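Local coordinates for coiled-coil and C2 domain-containing protein 1-like (PDB 6EI6) that binds monophosphorylated phosphatidylinositols through its C2 domain and regulates ESCRT-III-dependent endosomal sorting, probably by preventing untimely polymerisation of Shrub, at residues 128-133 and 167-172; 139-144 and 205-210; 158-163 and 198-203; 217-220 and 225-228; 229-234 and 240-245. All coordinates share one frame; numbering follows the deposited sequence.

Interaction 1. Residues 128-133 and 167-172; sequences ISYNVA and PDYDER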
# COMPACT_ATOMS: atom_id res chain seq x y z
N ILE A 128 -7.94 13.48 -13.31
CA ILE A 128 -8.10 12.87 -14.61
C ILE A 128 -9.55 13.08 -15.01
O ILE A 128 -10.44 12.37 -14.52
CB ILE A 128 -7.74 11.37 -14.62
CG1 ILE A 128 -6.44 11.11 -13.86
CG2 ILE A 128 -7.68 10.86 -16.05
CD1 ILE A 128 -5.87 9.73 -14.11
N SER A 129 -9.81 14.07 -15.87
CA SER A 129 -11.09 14.24 -16.53
C SER A 129 -12.26 14.30 -15.55
O SER A 129 -13.19 13.49 -15.58
CB SER A 129 -11.28 13.13 -17.57
OG SER A 129 -10.08 12.96 -18.30
N TYR A 130 -12.18 15.28 -14.65
CA TYR A 130 -13.31 15.60 -13.78
C TYR A 130 -14.57 15.80 -14.61
O TYR A 130 -14.53 16.35 -15.71
CB TYR A 130 -13.03 16.87 -12.96
CG TYR A 130 -11.84 16.81 -12.01
CD1 TYR A 130 -11.37 15.61 -11.49
CD2 TYR A 130 -11.20 17.98 -11.62
CE1 TYR A 130 -10.28 15.58 -10.61
CE2 TYR A 130 -10.10 17.96 -10.75
CZ TYR A 130 -9.65 16.77 -10.24
OH TYR A 130 -8.57 16.77 -9.38
N ASN A 131 -15.71 15.34 -14.07
CA ASN A 131 -16.99 15.49 -14.76
C ASN A 131 -17.65 16.79 -14.32
O ASN A 131 -18.60 16.81 -13.54
CB ASN A 131 -17.89 14.29 -14.49
CG ASN A 131 -19.20 14.37 -15.24
OD1 ASN A 131 -19.20 14.47 -16.47
ND2 ASN A 131 -20.32 14.34 -14.52
N VAL A 132 -17.12 17.89 -14.85
CA VAL A 132 -17.59 19.23 -14.53
C VAL A 132 -18.36 19.79 -15.72
O VAL A 132 -18.44 19.18 -16.79
CB VAL A 132 -16.43 20.17 -14.15
CG1 VAL A 132 -15.81 19.73 -12.84
CG2 VAL A 132 -15.38 20.21 -15.26
N ALA A 133 -18.93 20.99 -15.53
CA ALA A 133 -19.56 21.70 -16.63
C ALA A 133 -18.56 22.52 -17.43
O ALA A 133 -18.86 22.92 -18.56
CB ALA A 133 -20.67 22.61 -16.09
N PRO A 167 -6.16 18.20 -14.00
CA PRO A 167 -5.06 18.93 -13.37
C PRO A 167 -3.85 18.04 -13.08
O PRO A 167 -3.98 16.85 -12.80
CB PRO A 167 -5.67 19.42 -12.05
CG PRO A 167 -6.87 18.60 -11.82
CD PRO A 167 -7.39 18.23 -13.17
N ASP A 168 -2.69 18.67 -13.07
CA ASP A 168 -1.44 18.03 -12.70
C ASP A 168 -0.85 18.73 -11.48
O ASP A 168 0.18 19.39 -11.59
CB ASP A 168 -0.45 18.03 -13.89
CG ASP A 168 -0.66 16.84 -14.84
OD1 ASP A 168 -0.70 17.05 -16.07
OD2 ASP A 168 -0.76 15.69 -14.35
N TYR A 169 -1.52 18.60 -10.33
CA TYR A 169 -0.86 18.87 -9.05
C TYR A 169 0.34 17.96 -8.88
O TYR A 169 0.33 16.80 -9.30
CB TYR A 169 -1.80 18.63 -7.87
CG TYR A 169 -3.28 18.89 -8.09
CD1 TYR A 169 -3.83 20.15 -7.88
CD2 TYR A 169 -4.13 17.86 -8.48
CE1 TYR A 169 -5.19 20.38 -8.07
CE2 TYR A 169 -5.49 18.09 -8.67
CZ TYR A 169 -6.01 19.35 -8.46
OH TYR A 169 -7.36 19.56 -8.66
N ASP A 170 1.39 18.43 -8.24
CA ASP A 170 2.50 17.52 -7.97
C ASP A 170 3.09 17.90 -6.64
O ASP A 170 4.26 18.26 -6.53
CB ASP A 170 3.56 17.56 -9.07
CG ASP A 170 3.15 16.75 -10.28
OD1 ASP A 170 2.75 15.58 -10.10
OD2 ASP A 170 3.21 17.28 -11.40
N GLU A 171 2.26 17.83 -5.61
CA GLU A 171 2.61 18.35 -4.31
C GLU A 171 2.67 17.23 -3.30
O GLU A 171 1.79 16.35 -3.27
CB GLU A 171 1.60 19.41 -3.85
CG GLU A 171 1.95 20.81 -4.32
CD GLU A 171 0.82 21.78 -4.12
OE1 GLU A 171 0.62 22.21 -2.95
OE2 GLU A 171 0.12 22.09 -5.12
N ARG A 172 3.71 17.28 -2.47
CA ARG A 172 3.99 16.31 -1.43
C ARG A 172 3.81 16.97 -0.07
O ARG A 172 4.25 18.10 0.14
CB ARG A 172 5.42 15.78 -1.56
CG ARG A 172 5.93 15.66 -2.99
CD ARG A 172 7.25 14.87 -3.09
NE ARG A 172 7.37 14.16 -4.37
CZ ARG A 172 7.50 12.84 -4.53
NH1 ARG A 172 7.57 12.02 -3.48
NH2 ARG A 172 7.57 12.32 -5.76
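Y130 and Y169 reach toward each other from opposite directions and meet through their hydroxyls, Y130 OH lying 3.1 Å from Y169 OH in a hydrogen bond. Each oxygen sits at the edge of the other ring and in its plane, so the two phenols join rim to rim with no stacking. The Y130 ring gets there because CG is anti to the carbonyl carbon (chi1 -62°), which sends it from the loop toward 167-172. A weak hydrogen bond between Y169 OH and T140 OG1 extends the chain of hydroxyls inside this buried contact. This is one end of the C2 beta sandwich: 128-133 leaves strand 119-128, while 167-172 leads into strand 171-176, its antiparallel neighbour in the same sheet. Apolar contact comes from P167, whose CG is 3.5 Å from Y130 CE2 and whose CD is 3.6 Å from the same carbon. The proline approaches the Y130 ring at a slant. Its CB, meanwhile, lies 3.5 Å above the plane of the Y169 ring, toward the rim, and the one residue thus touches both tyrosines. An alanine at Y130 is likely to leave Y169 OH without this partner and to open a gap beside P167 CG. The backbone secures the loop separately, I128 bonding to K242 and Y130 to S165.

Interaction 2. Residues 139-144 and 205-210; sequences DTYVRV and RSDTLI. With SO4 (sulfate ion), chain D.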
# COMPACT_ATOMS: atom_id res chain seq x y z
N ASP A 139 -11.12 25.56 -12.25
CA ASP A 139 -9.95 25.72 -11.41
C ASP A 139 -10.15 24.83 -10.20
O ASP A 139 -11.24 24.83 -9.61
CB ASP A 139 -9.73 27.17 -10.97
CG ASP A 139 -9.49 28.11 -12.13
OD1 ASP A 139 -8.96 27.66 -13.17
OD2 ASP A 139 -9.81 29.32 -12.00
N THR A 140 -9.13 24.07 -9.83
CA THR A 140 -9.30 23.03 -8.82
C THR A 140 -8.15 23.07 -7.83
O THR A 140 -7.05 23.54 -8.12
CB THR A 140 -9.40 21.64 -9.45
OG1 THR A 140 -8.50 21.57 -10.55
CG2 THR A 140 -10.80 21.40 -9.95
N TYR A 141 -8.44 22.58 -6.63
CA TYR A 141 -7.46 22.33 -5.59
C TYR A 141 -7.99 21.17 -4.76
O TYR A 141 -9.18 20.85 -4.79
CB TYR A 141 -7.19 23.59 -4.76
CG TYR A 141 -8.35 24.01 -3.89
CD1 TYR A 141 -9.36 24.82 -4.39
CD2 TYR A 141 -8.43 23.59 -2.58
CE1 TYR A 141 -10.44 25.19 -3.60
CE2 TYR A 141 -9.50 23.95 -1.78
CZ TYR A 141 -10.50 24.76 -2.31
OH TYR A 141 -11.57 25.11 -1.50
N VAL A 142 -7.09 20.52 -4.02
CA VAL A 142 -7.43 19.31 -3.26
C VAL A 142 -7.06 19.53 -1.80
O VAL A 142 -5.95 19.95 -1.50
CB VAL A 142 -6.70 18.07 -3.83
CG1 VAL A 142 -7.19 16.80 -3.16
CG2 VAL A 142 -6.86 17.99 -5.34
N ARG A 143 -8.01 19.26 -0.91
CA ARG A 143 -7.76 19.25 0.52
C ARG A 143 -7.43 17.83 0.98
O ARG A 143 -8.06 16.86 0.54
CB ARG A 143 -8.98 19.73 1.30
CG ARG A 143 -9.44 21.12 0.98
CD ARG A 143 -10.44 21.61 2.03
NE ARG A 143 -10.82 23.00 1.82
CZ ARG A 143 -10.02 24.04 2.05
NH1 ARG A 143 -8.78 23.87 2.50
NH2 ARG A 143 -10.47 25.27 1.81
N VAL A 144 -6.47 17.73 1.89
CA VAL A 144 -6.00 16.45 2.41
C VAL A 144 -6.22 16.44 3.91
O VAL A 144 -5.84 17.40 4.60
CB VAL A 144 -4.51 16.21 2.09
CG1 VAL A 144 -4.05 14.88 2.72
CG2 VAL A 144 -4.27 16.25 0.57
N ARG A 205 -18.20 34.08 -5.15
CA ARG A 205 -18.75 32.75 -5.37
C ARG A 205 -17.96 31.73 -4.55
O ARG A 205 -16.73 31.66 -4.65
CB ARG A 205 -18.74 32.41 -6.87
CG ARG A 205 -19.70 31.29 -7.23
CD ARG A 205 -20.92 31.36 -6.27
NE ARG A 205 -22.08 30.53 -6.67
CZ ARG A 205 -22.78 30.71 -7.79
NH1 ARG A 205 -22.45 31.69 -8.61
NH2 ARG A 205 -23.80 29.91 -8.08
N SER A 206 -18.66 30.94 -3.73
CA SER A 206 -17.94 29.96 -2.91
C SER A 206 -17.45 28.76 -3.73
O SER A 206 -17.82 28.56 -4.90
CB SER A 206 -18.82 29.48 -1.76
OG SER A 206 -20.10 29.11 -2.22
N ASP A 207 -16.58 27.96 -3.11
CA ASP A 207 -15.99 26.81 -3.79
C ASP A 207 -16.94 25.62 -3.78
O ASP A 207 -17.71 25.42 -2.83
CB ASP A 207 -14.67 26.40 -3.14
CG ASP A 207 -13.62 27.50 -3.18
OD1 ASP A 207 -13.46 28.17 -4.23
OD2 ASP A 207 -12.96 27.69 -2.13
N THR A 208 -16.88 24.83 -4.85
CA THR A 208 -17.74 23.67 -5.03
C THR A 208 -16.97 22.36 -4.84
O THR A 208 -15.92 22.15 -5.47
CB THR A 208 -18.40 23.70 -6.41
OG1 THR A 208 -19.00 24.98 -6.63
CG2 THR A 208 -19.47 22.62 -6.49
N LEU A 209 -17.48 21.50 -3.96
CA LEU A 209 -16.97 20.15 -3.77
C LEU A 209 -17.26 19.31 -5.02
O LEU A 209 -18.39 18.87 -5.24
CB LEU A 209 -17.59 19.52 -2.53
CG LEU A 209 -17.13 18.11 -2.16
CD1 LEU A 209 -15.60 18.04 -2.02
CD2 LEU A 209 -17.83 17.64 -0.89
N ILE A 210 -16.23 19.08 -5.84
CA ILE A 210 -16.37 18.24 -7.03
C ILE A 210 -16.53 16.76 -6.67
O ILE A 210 -17.32 16.04 -7.29
CB ILE A 210 -15.15 18.45 -7.94
CG1 ILE A 210 -15.06 19.90 -8.38
CG2 ILE A 210 -15.22 17.50 -9.12
CD1 ILE A 210 -14.03 20.09 -9.43
S SO4 D . -8.45 27.62 4.50
O1 SO4 D . -7.72 27.07 3.35
O2 SO4 D . -8.21 26.77 5.68
O3 SO4 D . -7.97 28.99 4.77
O4 SO4 D . -9.88 27.66 4.20
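T140 and I210 are the residues whose backbones come nearest, with T140 CA 8.7 Å from I210 CA, too far for direct strand pairing. Strand 192-199 runs between 140-145 and 208-216 in the sheet, so only side chains bridge the two segments. T140 CG2 meets I210 CD1 at 3.5 Å, the two side chains crossing at about a right angle. Further along, Y141 OH comes within 3.0 Å of D207 OD2, close enough to donate a hydrogen bond, though the choice of acceptor is not settled; the carboxylate oxygen lies at the edge of the ring, whose plane is turned 73° from that of the carboxylate. D207 OD1 is weakly bound by G201 N. Y141 CG is tucked between the backbone N and the carbonyl carbon (chi1 69°), which brings the edge of the ring over one face of the R143 guanidinium, Y141 CE2 3.8 Å above its centre; the Y198 ring lies nearly parallel to that of Y141. A phenylalanine in place of Y141 would probably leave D207 OD2 without this possible hydroxyl mate. R143 NH1 makes a weak hydrogen bond, 3.5 Å, to O1 of a sulfate ion that K157 NZ also holds. The ion is probably a crystallisation additive, but an anion resting on basic side chains of a C2 sandwich sheet is consistent with a domain that binds phosphoinositides.

Interaction 3. Residues 158-163 and 198-203; sequences TNVIRD and YSRGGF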
# COMPACT_ATOMS: atom_id res chain seq x y z
N THR A 158 -3.66 21.52 -1.70
CA THR A 158 -2.78 21.82 -2.82
C THR A 158 -3.02 23.24 -3.30
O THR A 158 -3.99 23.92 -2.92
CB THR A 158 -3.01 20.84 -3.98
OG1 THR A 158 -4.08 21.32 -4.82
CG2 THR A 158 -3.36 19.45 -3.45
N ASN A 159 -2.12 23.70 -4.17
CA ASN A 159 -2.30 24.98 -4.84
C ASN A 159 -3.56 24.92 -5.69
O ASN A 159 -4.28 23.92 -5.68
CB ASN A 159 -1.09 25.32 -5.72
CG ASN A 159 0.11 25.83 -4.93
OD1 ASN A 159 0.03 26.08 -3.72
ND2 ASN A 159 1.23 25.97 -5.62
N VAL A 160 -3.83 25.98 -6.44
CA VAL A 160 -4.95 25.99 -7.35
C VAL A 160 -4.35 25.92 -8.74
O VAL A 160 -3.76 26.89 -9.23
CB VAL A 160 -5.85 27.23 -7.16
CG1 VAL A 160 -7.08 27.15 -8.07
CG2 VAL A 160 -6.26 27.40 -5.68
N ILE A 161 -4.45 24.76 -9.38
CA ILE A 161 -4.21 24.73 -10.82
C ILE A 161 -5.34 25.47 -11.49
O ILE A 161 -6.48 25.50 -10.99
CB ILE A 161 -4.08 23.28 -11.34
CG1 ILE A 161 -5.39 22.52 -11.17
CG2 ILE A 161 -2.93 22.58 -10.66
CD1 ILE A 161 -6.40 22.70 -12.32
N ARG A 162 -5.04 26.09 -12.63
CA ARG A 162 -6.02 26.88 -13.36
C ARG A 162 -6.22 26.27 -14.73
O ARG A 162 -5.25 25.90 -15.40
CB ARG A 162 -5.58 28.36 -13.46
CG ARG A 162 -5.60 29.13 -12.11
CD ARG A 162 -4.78 30.44 -12.16
NE ARG A 162 -3.50 30.34 -11.44
CZ ARG A 162 -2.39 31.01 -11.77
NH1 ARG A 162 -2.39 31.85 -12.80
NH2 ARG A 162 -1.28 30.84 -11.06
N ASP A 163 -7.50 26.12 -15.11
CA ASP A 163 -7.91 25.92 -16.49
C ASP A 163 -7.59 24.53 -17.03
O ASP A 163 -6.89 24.40 -18.04
CB ASP A 163 -7.26 26.99 -17.39
CG ASP A 163 -7.59 28.43 -16.96
OD1 ASP A 163 -8.30 28.63 -15.97
OD2 ASP A 163 -7.09 29.36 -17.62
N TYR A 198 -11.96 20.34 -4.99
CA TYR A 198 -12.80 21.53 -5.00
C TYR A 198 -12.56 22.34 -6.26
O TYR A 198 -11.41 22.49 -6.70
CB TYR A 198 -12.54 22.41 -3.79
CG TYR A 198 -13.21 21.97 -2.51
CD1 TYR A 198 -14.49 22.39 -2.19
CD2 TYR A 198 -12.54 21.18 -1.59
CE1 TYR A 198 -15.10 22.01 -1.01
CE2 TYR A 198 -13.15 20.81 -0.41
CZ TYR A 198 -14.42 21.22 -0.12
OH TYR A 198 -15.00 20.83 1.06
N SER A 199 -13.65 22.87 -6.83
CA SER A 199 -13.55 23.89 -7.87
C SER A 199 -13.54 25.27 -7.21
O SER A 199 -14.23 25.48 -6.20
CB SER A 199 -14.70 23.81 -8.87
OG SER A 199 -15.91 24.25 -8.28
N ARG A 200 -12.74 26.18 -7.76
CA ARG A 200 -12.54 27.51 -7.16
C ARG A 200 -13.60 28.46 -7.69
O ARG A 200 -13.49 28.96 -8.81
CB ARG A 200 -11.14 28.03 -7.45
CG ARG A 200 -10.63 29.08 -6.47
CD ARG A 200 -10.55 30.46 -7.12
NE ARG A 200 -9.70 30.51 -8.32
CZ ARG A 200 -8.40 30.84 -8.33
NH1 ARG A 200 -7.78 31.18 -7.20
NH2 ARG A 200 -7.73 30.85 -9.48
N GLY A 201 -14.65 28.68 -6.90
CA GLY A 201 -15.64 29.68 -7.26
C GLY A 201 -15.01 31.07 -7.29
O GLY A 201 -14.16 31.40 -6.47
N GLY A 202 -15.43 31.87 -8.25
CA GLY A 202 -14.79 33.16 -8.47
C GLY A 202 -15.23 34.26 -7.52
O GLY A 202 -15.58 34.02 -6.35
N PHE A 203 -15.21 35.49 -8.05
CA PHE A 203 -15.66 36.68 -7.33
C PHE A 203 -17.01 36.46 -6.66
O PHE A 203 -18.00 36.13 -7.32
CB PHE A 203 -15.73 37.83 -8.33
CG PHE A 203 -16.17 39.13 -7.73
CD1 PHE A 203 -15.32 39.84 -6.90
CD2 PHE A 203 -17.45 39.63 -8.00
CE1 PHE A 203 -15.73 41.04 -6.35
CE2 PHE A 203 -17.87 40.82 -7.43
CZ PHE A 203 -17.00 41.54 -6.61
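V160 and R162 both meet R200; T158 and N159, ahead of them, anchor the loop. T158 OG1 donates to N159 O at 2.7 Å, in the carbonyl plane and on a lone pair, while the same hydroxyl receives V142 N from the neighbouring strand. N159 N is bonded to the carboxylate of E171. V160 then directs its side chain at R200: with CG1 anti to the backbone N (chi1 -176°), this methyl lies over the centre of one guanidinium face, 3.9 Å from R200 CZ. R200 folds back to offer that face, its chain bending at chi2 and chi3. The loop here follows strand 155-157, and R200 follows strand 192-199; strand 140-145 separates the two in one sheet of the C2 sandwich, so the contact lies at the surface, beyond the ends of these strands. I161 turns its CB from R200 and packs on P167 and T140. R162 comes next, lying alongside R200 and pointing the same way, with R162 CG 3.8 Å and R162 CD 4.0 Å from R200 NH2. Their guanidinium planes are 46° apart, and R162 NE stays 4.7 Å from R200 NH2. The nearness of these like charges is probably eased by D139, whose OD2 forms a long, weak ion pair with R200 NH2 and whose side chain touches R162. D163 N, closing the segment, bonds to D139 OD1.

Interaction 4. Residues 217-220 and 225-228; sequences LQPL and EIHD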
# COMPACT_ATOMS: atom_id res chain seq x y z
N LEU A 217 -5.41 3.27 4.87
CA LEU A 217 -3.97 3.22 5.12
C LEU A 217 -3.43 1.80 5.29
O LEU A 217 -2.21 1.61 5.25
CB LEU A 217 -3.64 4.07 6.35
CG LEU A 217 -3.64 5.58 6.12
CD1 LEU A 217 -3.55 6.35 7.43
CD2 LEU A 217 -2.50 5.98 5.18
N GLN A 218 -4.30 0.80 5.45
CA GLN A 218 -3.84 -0.50 5.93
C GLN A 218 -2.85 -1.22 5.01
O GLN A 218 -2.03 -1.98 5.56
CB GLN A 218 -5.06 -1.38 6.26
CG GLN A 218 -5.49 -2.33 5.17
CD GLN A 218 -4.71 -3.62 5.16
OE1 GLN A 218 -4.37 -4.15 6.22
NE2 GLN A 218 -4.42 -4.14 3.96
N PRO A 219 -2.85 -1.06 3.67
CA PRO A 219 -1.74 -1.64 2.89
C PRO A 219 -0.36 -1.26 3.39
O PRO A 219 0.60 -1.99 3.11
CB PRO A 219 -1.98 -1.08 1.48
CG PRO A 219 -3.45 -0.96 1.38
CD PRO A 219 -3.91 -0.53 2.78
N LEU A 220 -0.22 -0.12 4.08
CA LEU A 220 1.08 0.30 4.57
C LEU A 220 1.55 -0.53 5.76
O LEU A 220 2.69 -0.34 6.22
CB LEU A 220 1.07 1.79 4.92
CG LEU A 220 0.89 2.64 3.64
CD1 LEU A 220 0.84 4.10 3.97
CD2 LEU A 220 1.95 2.37 2.59
N GLU A 225 4.45 1.69 0.13
CA GLU A 225 3.74 2.78 -0.52
C GLU A 225 2.43 2.28 -1.10
O GLU A 225 2.29 1.11 -1.47
CB GLU A 225 4.58 3.45 -1.60
CG GLU A 225 4.90 2.63 -2.81
CD GLU A 225 6.23 1.89 -2.67
OE1 GLU A 225 7.22 2.47 -2.16
OE2 GLU A 225 6.26 0.70 -3.06
N ILE A 226 1.45 3.19 -1.14
CA ILE A 226 0.22 3.05 -1.91
C ILE A 226 0.31 3.99 -3.10
O ILE A 226 0.73 5.14 -2.95
CB ILE A 226 -1.01 3.35 -1.04
CG1 ILE A 226 -1.10 2.36 0.12
CG2 ILE A 226 -2.28 3.34 -1.89
CD1 ILE A 226 -2.03 2.80 1.24
N HIS A 227 -0.03 3.50 -4.28
CA HIS A 227 -0.05 4.36 -5.46
C HIS A 227 -1.13 3.85 -6.42
O HIS A 227 -0.98 2.79 -7.03
CB HIS A 227 1.31 4.40 -6.14
CG HIS A 227 1.29 5.10 -7.47
ND1 HIS A 227 2.19 4.82 -8.47
CD2 HIS A 227 0.47 6.07 -7.96
CE1 HIS A 227 1.94 5.58 -9.52
NE2 HIS A 227 0.90 6.35 -9.23
N ASP A 228 -2.20 4.61 -6.55
CA ASP A 228 -3.30 4.21 -7.41
C ASP A 228 -4.03 5.47 -7.87
O ASP A 228 -3.63 6.59 -7.56
CB ASP A 228 -4.24 3.25 -6.67
CG ASP A 228 -4.68 2.10 -7.54
OD1 ASP A 228 -4.60 2.24 -8.78
OD2 ASP A 228 -5.10 1.05 -7.01
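I226 inserts its side chain between P219 and L220, and these three residues make up most of this buried contact. I226 carries the largest share: its CB points at the 217-220 turn, and CG1, anti to the carbonyl carbon (chi1 -62°), carries CD1 further in. I226 CG1 lies 3.8 Å from P219 CB and 3.9 Å from L220 CD2. I226 CD1 is 3.8 Å from L220 CG and 3.9 Å from P219 CB, so the end of the isoleucine touches both residues at once while crossing each aslant. L220 divides its surface between two partners: CG faces the isoleucine, and L220 CD2 reaches over the start of the strand to within 3.6 Å of E225 N. P219 offers the flank of its ring, CB being the nearest atom and P219 CG following at 4.0 Å from I226 CD1. The peptide framework behind them is held by a hydrogen bond from L220 N to L217 O, 2.9 Å. Contacts of L217 and L220 with F188 of helix 182-190 and with I247 extend this apolar cluster. E225 points away, its carboxylate held by H59 and N112, which connects the strand's start to the helical part of the chain. A beta turn, helical in its backbone angles at Q218 and P219, thus lies on the connection by which the chain passes from strand 208-216 in one sheet of the C2 sandwich to strand 225-233 in the other.

Interaction 5. Residues 229-234 and 240-245; sequences TYDLMD and GGKLEV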
# COMPACT_ATOMS: atom_id res chain seq x y z
N THR A 229 -5.09 5.27 -8.64
CA THR A 229 -5.98 6.32 -9.08
C THR A 229 -7.39 5.92 -8.66
O THR A 229 -7.78 4.75 -8.78
CB THR A 229 -5.91 6.50 -10.59
OG1 THR A 229 -6.42 5.32 -11.20
CG2 THR A 229 -4.49 6.67 -11.04
N TYR A 230 -8.16 6.89 -8.14
CA TYR A 230 -9.42 6.59 -7.47
C TYR A 230 -10.56 7.43 -8.03
O TYR A 230 -10.36 8.57 -8.47
CB TYR A 230 -9.31 6.82 -5.94
CG TYR A 230 -8.18 6.07 -5.28
CD1 TYR A 230 -6.86 6.52 -5.37
CD2 TYR A 230 -8.43 4.90 -4.58
CE1 TYR A 230 -5.82 5.82 -4.78
CE2 TYR A 230 -7.40 4.20 -3.97
CZ TYR A 230 -6.11 4.66 -4.08
OH TYR A 230 -5.12 3.95 -3.47
N ASP A 231 -11.77 6.87 -7.99
CA ASP A 231 -12.95 7.54 -8.51
C ASP A 231 -13.43 8.61 -7.55
O ASP A 231 -13.62 8.34 -6.36
CB ASP A 231 -14.10 6.54 -8.73
CG ASP A 231 -13.88 5.63 -9.92
OD1 ASP A 231 -13.30 6.09 -10.94
OD2 ASP A 231 -14.28 4.44 -9.82
N LEU A 232 -13.69 9.82 -8.07
CA LEU A 232 -14.32 10.84 -7.25
C LEU A 232 -15.73 10.38 -6.88
O LEU A 232 -16.48 9.91 -7.73
CB LEU A 232 -14.35 12.17 -7.99
CG LEU A 232 -13.16 13.11 -7.71
CD1 LEU A 232 -11.81 12.48 -8.04
CD2 LEU A 232 -13.29 14.39 -8.49
N MET A 233 -16.05 10.45 -5.58
CA MET A 233 -17.34 10.02 -5.05
C MET A 233 -18.12 11.21 -4.51
O MET A 233 -17.54 12.22 -4.10
CB MET A 233 -17.19 8.97 -3.91
CG MET A 233 -16.64 7.62 -4.36
SD MET A 233 -17.59 6.80 -5.68
CE MET A 233 -19.01 6.19 -4.75
N ASP A 234 -19.45 11.06 -4.51
CA ASP A 234 -20.36 12.00 -3.88
C ASP A 234 -21.04 11.34 -2.69
O ASP A 234 -20.76 11.69 -1.55
CB ASP A 234 -21.40 12.53 -4.87
CG ASP A 234 -22.23 13.68 -4.30
OD1 ASP A 234 -22.36 13.78 -3.05
OD2 ASP A 234 -22.78 14.49 -5.09
N GLY A 240 -17.60 10.99 -11.61
CA GLY A 240 -17.01 11.30 -12.88
C GLY A 240 -15.55 10.98 -12.79
O GLY A 240 -15.19 9.82 -12.58
N GLY A 241 -14.69 11.99 -12.89
CA GLY A 241 -13.25 11.75 -12.97
C GLY A 241 -12.57 11.00 -11.84
O GLY A 241 -13.20 10.34 -11.00
N LYS A 242 -11.24 11.12 -11.80
CA LYS A 242 -10.41 10.34 -10.90
C LYS A 242 -9.29 11.20 -10.35
O LYS A 242 -8.91 12.22 -10.94
CB LYS A 242 -9.79 9.11 -11.59
CG LYS A 242 -10.77 8.02 -11.94
CD LYS A 242 -10.03 6.81 -12.46
CE LYS A 242 -9.72 6.96 -13.94
NZ LYS A 242 -10.69 6.16 -14.74
N LEU A 243 -8.74 10.76 -9.22
CA LEU A 243 -7.58 11.39 -8.59
C LEU A 243 -6.48 10.35 -8.39
O LEU A 243 -6.75 9.24 -7.91
CB LEU A 243 -7.97 12.04 -7.26
CG LEU A 243 -6.90 12.90 -6.57
CD1 LEU A 243 -6.57 14.13 -7.37
CD2 LEU A 243 -7.32 13.29 -5.18
N GLU A 244 -5.26 10.70 -8.76
CA GLU A 244 -4.11 9.81 -8.60
C GLU A 244 -3.25 10.29 -7.44
O GLU A 244 -2.88 11.47 -7.38
CB GLU A 244 -3.29 9.75 -9.88
CG GLU A 244 -2.08 8.87 -9.72
CD GLU A 244 -1.15 8.97 -10.90
OE1 GLU A 244 -1.57 9.55 -11.93
OE2 GLU A 244 -0.01 8.49 -10.80
N VAL A 245 -2.88 9.36 -6.56
CA VAL A 245 -2.37 9.68 -5.24
C VAL A 245 -1.32 8.64 -4.83
O VAL A 245 -1.40 7.46 -5.21
CB VAL A 245 -3.56 9.75 -4.27
CG1 VAL A 245 -3.15 9.42 -2.86
CG2 VAL A 245 -4.21 11.13 -4.35
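Y230 and L243 form a hydrogen-bonded antiparallel pair, with Y230 N to L243 O and L243 N to Y230 O each 2.8 Å. One further rung, L232 N to G241 O at 3.0 Å, is nearly straight (172° at the hydrogen). Between these rungs K242 faces D231 in a non-hydrogen-bonded pair, and its side chain runs over the neighbouring strand. K242 CB lies 3.2 Å from Y230 O. K242 CG reaches D231 OD1 at 3.3 Å, the two side chains lying side by side and pointing the same way. K242 CD is 3.7 Å from that same oxygen and also passes T229 OG1. Bends at chi3 (-84°) and chi4 (-101°) then carry the amine off, leaving NZ 4.6 Å from D231 OD1, so the carboxylate meets methylenes instead of making a salt bridge. T229, the next residue on this face, rests its CG2 on CB and CG of E244, whose carboxylate is held by R126 and H227. On the other face Y230, L232 and L243 turn toward strands 192-199 and 208-216 of the opposing sheet, with L232 CD1 against L243 CB. At G240 a side chain would jam against the preceding carbonyl oxygen. The chemistry is two-sided: main-chain bonds join the strands, a largely apolar face packs on the opposing sheet of the C2 sandwich, and the D231-K242 pair on the outer face probably adds only a diffuse attraction, whereas E244 is paired with R126.

In the fold
From the N terminus, interaction 1 comes first, joining the loop after strand 119-128 to the approach to strand 171-176 and closing a loop of 33 residues. Interaction 2 opens inside that loop and ends beyond it, so the two cross; it reaches across one sheet from strand 140-145 to strand 208-216. Interaction 3 also crosses interaction 1 but falls wholly within the span of interaction 2, which it touches through the D139-R200 and T208-S199 backbone bonds. Interactions 4 and 5 follow in series as short local closures on strand 225-233, about 16 Å apart between centres. Interaction 5 touches interactions 1, 2 and 4, bringing both sheets of the sandwich together.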